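Local coordinates for universal stress protein (Burkholderia pseudomallei, PDB 4WNY) that belongs to the universal stress protein A family and probably takes part in the bacterial response to stress, though its exact role is not established, at residues D74-A77 and R78-R82; E67-R70 and V71-A75. All blocks are in the same frame, centred on the assembly; numbering follows the deposited sequence.

In the fold
From the N terminus the chain runs through strand 8-13, helix 17-32 and strand 36-43 before entering helix 57-82, which carries both contacts. Contact 2 (67-70 with 71-75) comes first and contact 1 (74-77 with 78-82) follows; they share Asp74 and Ala75, and their centres lie about 10 Å apart. Neither closes a long loop, and they do not nest: each joins neighbouring turns, and one begins where the other ends. Contact 2 faces Tyr41 and Leu13 on strands 36-43 and 8-13, while contact 1 rests on helix 17-32 and the start of strand 36-43. Together they lay the later part of helix 57-82 over the parallel sheet.

Contact 1 (D74-A77 and R78-R82)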
ATOM      1  N   ASP A  74       3.106 -22.440  -7.383  1.00 30.76           N
ATOM      2  CA  ASP A  74       2.536 -22.417  -6.044  1.00 33.75           C
ATOM      3  C   ASP A  74       1.572 -21.250  -5.885  1.00 33.60           C
ATOM      4  O   ASP A  74       0.524 -21.382  -5.255  1.00 36.19           O
ATOM      5  CB  ASP A  74       3.639 -22.330  -4.990  1.00 35.59           C
ATOM      6  CG  ASP A  74       3.090 -22.106  -3.597  1.00 38.30           C
ATOM      7  OD1 ASP A  74       2.683 -23.094  -2.950  1.00 41.54           O
ATOM      8  OD2 ASP A  74       3.071 -20.941  -3.146  1.00 36.21           O
ATOM      9  N   ALA A  75       1.938 -20.107  -6.455  1.00 31.33           N
ATOM     10  CA  ALA A  75       1.081 -18.930  -6.424  1.00 27.75           C
ATOM     11  C   ALA A  75      -0.220 -19.203  -7.168  1.00 28.49           C
ATOM     12  O   ALA A  75      -1.298 -18.830  -6.706  1.00 28.46           O
ATOM     13  CB  ALA A  75       1.796 -17.730  -7.023  1.00 23.65           C
ATOM     14  N   GLN A  76      -0.109 -19.861  -8.318  1.00 27.71           N
ATOM     15  CA  GLN A  76      -1.275 -20.242  -9.108  1.00 28.38           C
ATOM     16  C   GLN A  76      -2.164 -21.209  -8.333  1.00 28.89           C
ATOM     17  O   GLN A  76      -3.390 -21.106  -8.373  1.00 31.58           O
ATOM     18  CB  GLN A  76      -0.841 -20.868 -10.438  1.00 32.27           C
ATOM     19  CG  GLN A  76      -1.990 -21.379 -11.297  1.00 33.87           C
ATOM     20  CD  GLN A  76      -2.979 -20.290 -11.662  1.00 35.31           C
ATOM     21  OE1 GLN A  76      -4.039 -20.167 -11.046  1.00 36.79           O
ATOM     22  NE2 GLN A  76      -2.640 -19.495 -12.671  1.00 31.81           N
ATOM     23  N   ALA A  77      -1.537 -22.143  -7.621  1.00 26.09           N
ATOM     24  CA  ALA A  77      -2.265 -23.119  -6.817  1.00 27.95           C
ATOM     25  C   ALA A  77      -3.047 -22.442  -5.694  1.00 30.60           C
ATOM     26  O   ALA A  77      -4.166 -22.844  -5.373  1.00 31.51           O
ATOM     27  CB  ALA A  77      -1.307 -24.153  -6.246  1.00 26.78           C
ATOM     28  N   ARG A  78      -2.449 -21.416  -5.097  1.00 30.58           N
ATOM     29  CA  ARG A  78      -3.112 -20.651  -4.048  1.00 32.82           C
ATOM     30  C   ARG A  78      -4.295 -19.868  -4.610  1.00 30.73           C
ATOM     31  O   ARG A  78      -5.360 -19.808  -3.996  1.00 33.63           O
ATOM     32  CB  ARG A  78      -2.131 -19.693  -3.372  1.00 35.49           C
ATOM     33  CG  ARG A  78      -0.969 -20.354  -2.651  1.00 38.40           C
ATOM     34  CD  ARG A  78      -0.258 -19.334  -1.774  1.00 37.17           C
ATOM     35  NE  ARG A  78       1.168 -19.609  -1.634  1.00 36.64           N
ATOM     36  CZ  ARG A  78       1.978 -18.939  -0.820  1.00 36.44           C
ATOM     37  NH1 ARG A  78       1.499 -17.960  -0.064  1.00 36.15           N
ATOM     38  NH2 ARG A  78       3.266 -19.251  -0.758  1.00 35.29           N
ATOM     39  N   MET A  79      -4.098 -19.269  -5.782  1.00 28.49           N
ATOM     40  CA  MET A  79      -5.148 -18.506  -6.450  1.00 29.37           C
ATOM     41  C   MET A  79      -6.326 -19.395  -6.845  1.00 30.60           C
ATOM     42  O   MET A  79      -7.486 -19.018  -6.668  1.00 31.10           O
ATOM     43  CB  MET A  79      -4.590 -17.802  -7.688  1.00 30.01           C
ATOM     44  CG  MET A  79      -3.549 -16.735  -7.388  1.00 32.10           C
ATOM     45  SD  MET A  79      -2.674 -16.196  -8.869  1.00 33.26           S
ATOM     46  CE  MET A  79      -4.042 -15.620  -9.871  1.00 35.00           C
ATOM     47  N   THR A  80      -6.020 -20.572  -7.381  1.00 29.29           N
ATOM     48  CA  THR A  80      -7.044 -21.517  -7.810  1.00 30.24           C
ATOM     49  C   THR A  80      -7.942 -21.944  -6.649  1.00 33.02           C
ATOM     50  O   THR A  80      -9.168 -21.947  -6.775  1.00 34.95           O
ATOM     51  CB  THR A  80      -6.412 -22.765  -8.452  1.00 31.81           C
ATOM     52  OG1 THR A  80      -5.718 -22.381  -9.646  1.00 30.85           O
ATOM     53  CG2 THR A  80      -7.479 -23.797  -8.796  1.00 34.51           C
ATOM     54  N   ARG A  81      -7.328 -22.293  -5.522  1.00 34.61           N
ATOM     55  CA  ARG A  81      -8.072 -22.684  -4.327  1.00 39.66           C
ATOM     56  C   ARG A  81      -8.974 -21.557  -3.828  1.00 38.85           C
ATOM     57  O   ARG A  81     -10.134 -21.784  -3.483  1.00 40.97           O
ATOM     58  CB  ARG A  81      -7.109 -23.115  -3.213  1.00 42.79           C
ATOM     59  CG  ARG A  81      -7.744 -23.178  -1.826  1.00 44.69           C
ATOM     60  CD  ARG A  81      -6.773 -23.684  -0.762  1.00 43.07           C
ATOM     61  NE  ARG A  81      -6.446 -25.099  -0.926  1.00 39.43           N
ATOM     62  CZ  ARG A  81      -6.171 -25.926   0.079  1.00 36.76           C
ATOM     63  NH1 ARG A  81      -6.189 -25.484   1.330  1.00 35.17           N
ATOM     64  NH2 ARG A  81      -5.881 -27.197  -0.165  1.00 35.27           N
ATOM     65  N   ARG A  82      -8.434 -20.343  -3.802  1.00 38.15           N
ATOM     66  CA  ARG A  82      -9.172 -19.181  -3.318  1.00 38.10           C
ATOM     67  C   ARG A  82     -10.159 -18.658  -4.359  1.00 38.47           C
ATOM     68  O   ARG A  82     -10.952 -17.758  -4.077  1.00 39.66           O
ATOM     69  CB  ARG A  82      -8.203 -18.070  -2.910  1.00 36.86           C
TER
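Asp74 and Arg78, one helical turn apart, meet through a salt bridge that can be traced along the arginine. CB of Arg78 starts beside the backbone carbonyl of Ala75, and CG moves over to Asp74 O, 3.2 Å away. CD of Arg78 lies 3.9 Å from Asp74 OD2, and the rotation about the CG-CD bond (chi3 -149°) presents the guanidinium edge to that oxygen. NE of Arg78 donates to Asp74 OD2 at 2.8 Å, and NH2 of Arg78 reaches the same OD2 at 2.9 Å, so one oxygen takes both bonds of a side-on grip. OD2 is met on its syn side and lies near the guanidinium plane, but the two flat groups stand 79° apart and both nitrogens come in tilted from the carboxylate plane, NE more than NH2. The far end is held too: NH1 forms a salt bridge with Asp24 and NH2 bonds Ser20, both on helix 17-32.

On another side of the helix, Thr80 OG1 donates to Gln76 O at 2.9 Å, from above the carbonyl plane, while Thr80 N reaches that oxygen from the opposite face. With OG1 beside its own backbone N (chi1 -64°), the hydroxyl points back down the helix. Met79 packs inward on Leu27, Leu37 and Pro39. This is an i to i+4 Asp-Arg pair on an amphipathic helix, here also pinning helix 57-82 to helix 17-32 in the alpha/beta fold of universal stress proteins.

Contact 2 (E67-R70 and V71-A75); sequences EGRR and VLDDA
The first torsions bring Arg69 and Asp73 together: with CG anti to the backbone N (chi1 175°), Arg69 tips CG toward the following turn as its chain runs outward, whereas CG of Asp73 sits beside its own N (chi1 -79°) and turns the carboxylate back over the Arg69 carbonyl. The aliphatic part of the arginine is touched first, with Arg69 CG 3.6 Å from Asp73 OD2. A bend at chi3 then takes NE back to face Glu66, and the last turn, at chi4 (88°), swings Arg69 NH1 round to 3.6 Å from Asp73 OD2. That salt bridge is long. OD2 sits off the plane of the guanidinium, where none of its N-H groups is directed, so the attraction is probably purely electrostatic. The stronger partner is Glu66, one turn earlier: its OE2 forms salt bridges with NE of Arg69 and NH2 of Arg70, and this one carboxylate oxygen gathers both arginines.

Along the backbone the ladder runs without a break. Leu72 N donates to Gly68 O at 2.8 Å and Val71 N to Glu67 O at 3.0 Å; Asp73 N and Asp74 N continue the series to Arg69 O and Arg70 O. Side chains of 71-75 lean on the same carbonyls. Val71 CG2 comes within 3.2 Å of Glu67 O, and Leu72 CG lies equally near Gly68 O.

Val71 packs against Leu13 and Tyr41, and Leu72 also touches Tyr41, while Arg69, Arg70 and Asp73 are exposed. Such a division, charges spaced i to i+4 on one face and aliphatic groups against the strands on another, marks an amphipathic helix covering the parallel sheet of a Rossmann-like alpha/beta fold.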
ATOM      1  N   GLU A  67      13.342 -21.911 -10.658  1.00 40.29           N
ATOM      2  CA  GLU A  67      12.844 -21.548  -9.340  1.00 40.99           C
ATOM      3  C   GLU A  67      11.574 -20.721  -9.480  1.00 38.12           C
ATOM      4  O   GLU A  67      10.632 -20.872  -8.704  1.00 37.47           O
ATOM      5  CB  GLU A  67      13.899 -20.772  -8.555  1.00 43.42           C
ATOM      6  CG  GLU A  67      13.591 -20.659  -7.077  1.00 46.64           C
ATOM      7  CD  GLU A  67      13.614 -22.004  -6.383  1.00 52.27           C
ATOM      8  OE1 GLU A  67      14.721 -22.550  -6.190  1.00 55.75           O
ATOM      9  OE2 GLU A  67      12.529 -22.515  -6.031  1.00 53.40           O
ATOM     10  N   GLY A  68      11.561 -19.849 -10.484  1.00 36.37           N
ATOM     11  CA  GLY A  68      10.399 -19.036 -10.780  1.00 36.02           C
ATOM     12  C   GLY A  68       9.196 -19.888 -11.125  1.00 36.48           C
ATOM     13  O   GLY A  68       8.087 -19.609 -10.675  1.00 37.29           O
ATOM     14  N   ARG A  69       9.419 -20.932 -11.918  1.00 35.31           N
ATOM     15  CA  ARG A  69       8.352 -21.856 -12.286  1.00 36.87           C
ATOM     16  C   ARG A  69       7.690 -22.449 -11.048  1.00 36.86           C
ATOM     17  O   ARG A  69       6.467 -22.446 -10.925  1.00 37.21           O
ATOM     18  CB  ARG A  69       8.885 -22.980 -13.177  1.00 41.61           C
ATOM     19  CG  ARG A  69       7.850 -24.050 -13.495  1.00 46.45           C
ATOM     20  CD  ARG A  69       8.393 -25.098 -14.453  1.00 52.38           C
ATOM     21  NE  ARG A  69       9.036 -26.210 -13.759  1.00 57.17           N
ATOM     22  CZ  ARG A  69       8.394 -27.292 -13.331  1.00 60.45           C
ATOM     23  NH1 ARG A  69       7.085 -27.406 -13.520  1.00 60.00           N
ATOM     24  NH2 ARG A  69       9.054 -28.261 -12.711  1.00 63.41           N
ATOM     25  N   ARG A  70       8.515 -22.947 -10.131  1.00 37.95           N
ATOM     26  CA  ARG A  70       8.035 -23.555  -8.896  1.00 39.31           C
ATOM     27  C   ARG A  70       7.275 -22.550  -8.034  1.00 36.58           C
ATOM     28  O   ARG A  70       6.216 -22.861  -7.492  1.00 37.64           O
ATOM     29  CB  ARG A  70       9.208 -24.139  -8.106  1.00 44.80           C
ATOM     30  CG  ARG A  70      10.129 -25.028  -8.927  1.00 51.00           C
ATOM     31  CD  ARG A  70       9.466 -26.349  -9.276  1.00 56.22           C
ATOM     32  NE  ARG A  70      10.241 -27.110 -10.255  1.00 62.46           N
ATOM     33  CZ  ARG A  70      11.297 -27.862  -9.960  1.00 66.74           C
ATOM     34  NH1 ARG A  70      11.721 -27.956  -8.706  1.00 68.66           N
ATOM     35  NH2 ARG A  70      11.932 -28.518 -10.921  1.00 68.35           N
ATOM     36  N   VAL A  71       7.825 -21.344  -7.915  1.00 33.69           N
ATOM     37  CA  VAL A  71       7.216 -20.289  -7.111  1.00 32.23           C
ATOM     38  C   VAL A  71       5.890 -19.819  -7.705  1.00 29.17           C
ATOM     39  O   VAL A  71       4.905 -19.642  -6.985  1.00 28.97           O
ATOM     40  CB  VAL A  71       8.167 -19.079  -6.965  1.00 32.43           C
ATOM     41  CG1 VAL A  71       7.434 -17.875  -6.381  1.00 30.76           C
ATOM     42  CG2 VAL A  71       9.367 -19.450  -6.107  1.00 33.13           C
ATOM     43  N   LEU A  72       5.871 -19.623  -9.019  1.00 27.53           N
ATOM     44  CA  LEU A  72       4.669 -19.158  -9.706  1.00 25.97           C
ATOM     45  C   LEU A  72       3.600 -20.242  -9.775  1.00 28.24           C
ATOM     46  O   LEU A  72       2.407 -19.940  -9.820  1.00 27.63           O
ATOM     47  CB  LEU A  72       5.008 -18.672 -11.117  1.00 25.11           C
ATOM     48  CG  LEU A  72       5.877 -17.415 -11.194  1.00 28.16           C
ATOM     49  CD1 LEU A  72       6.146 -17.030 -12.643  1.00 28.90           C
ATOM     50  CD2 LEU A  72       5.230 -16.267 -10.434  1.00 26.01           C
ATOM     51  N   ASP A  73       4.027 -21.502  -9.792  1.00 29.19           N
ATOM     52  CA  ASP A  73       3.083 -22.615  -9.795  1.00 30.34           C
ATOM     53  C   ASP A  73       2.366 -22.701  -8.454  1.00 30.22           C
ATOM     54  O   ASP A  73       1.173 -22.998  -8.395  1.00 29.47           O
ATOM     55  CB  ASP A  73       3.787 -23.938 -10.099  1.00 33.75           C
ATOM     56  CG  ASP A  73       4.071 -24.121 -11.578  1.00 36.89           C
ATOM     57  OD1 ASP A  73       3.558 -23.317 -12.385  1.00 34.42           O
ATOM     58  OD2 ASP A  73       4.801 -25.071 -11.930  1.00 41.14           O
ATOM     59  N   ASP A  74       3.106 -22.440  -7.383  1.00 30.76           N
ATOM     60  CA  ASP A  74       2.536 -22.417  -6.044  1.00 33.75           C
ATOM     61  C   ASP A  74       1.572 -21.250  -5.885  1.00 33.60           C
ATOM     62  O   ASP A  74       0.524 -21.382  -5.255  1.00 36.19           O
ATOM     63  CB  ASP A  74       3.639 -22.330  -4.990  1.00 35.59           C
ATOM     64  CG  ASP A  74       3.090 -22.106  -3.597  1.00 38.30           C
ATOM     65  OD1 ASP A  74       2.683 -23.094  -2.950  1.00 41.54           O
ATOM     66  OD2 ASP A  74       3.071 -20.941  -3.146  1.00 36.21           O
ATOM     67  N   ALA A  75       1.938 -20.107  -6.455  1.00 31.33           N
ATOM     68  CA  ALA A  75       1.081 -18.930  -6.424  1.00 27.75           C
ATOM     69  C   ALA A  75      -0.220 -19.203  -7.168  1.00 28.49           C
ATOM     70  O   ALA A  75      -1.298 -18.830  -6.706  1.00 28.46           O
ATOM     71  CB  ALA A  75       1.796 -17.730  -7.023  1.00 23.65           C
TER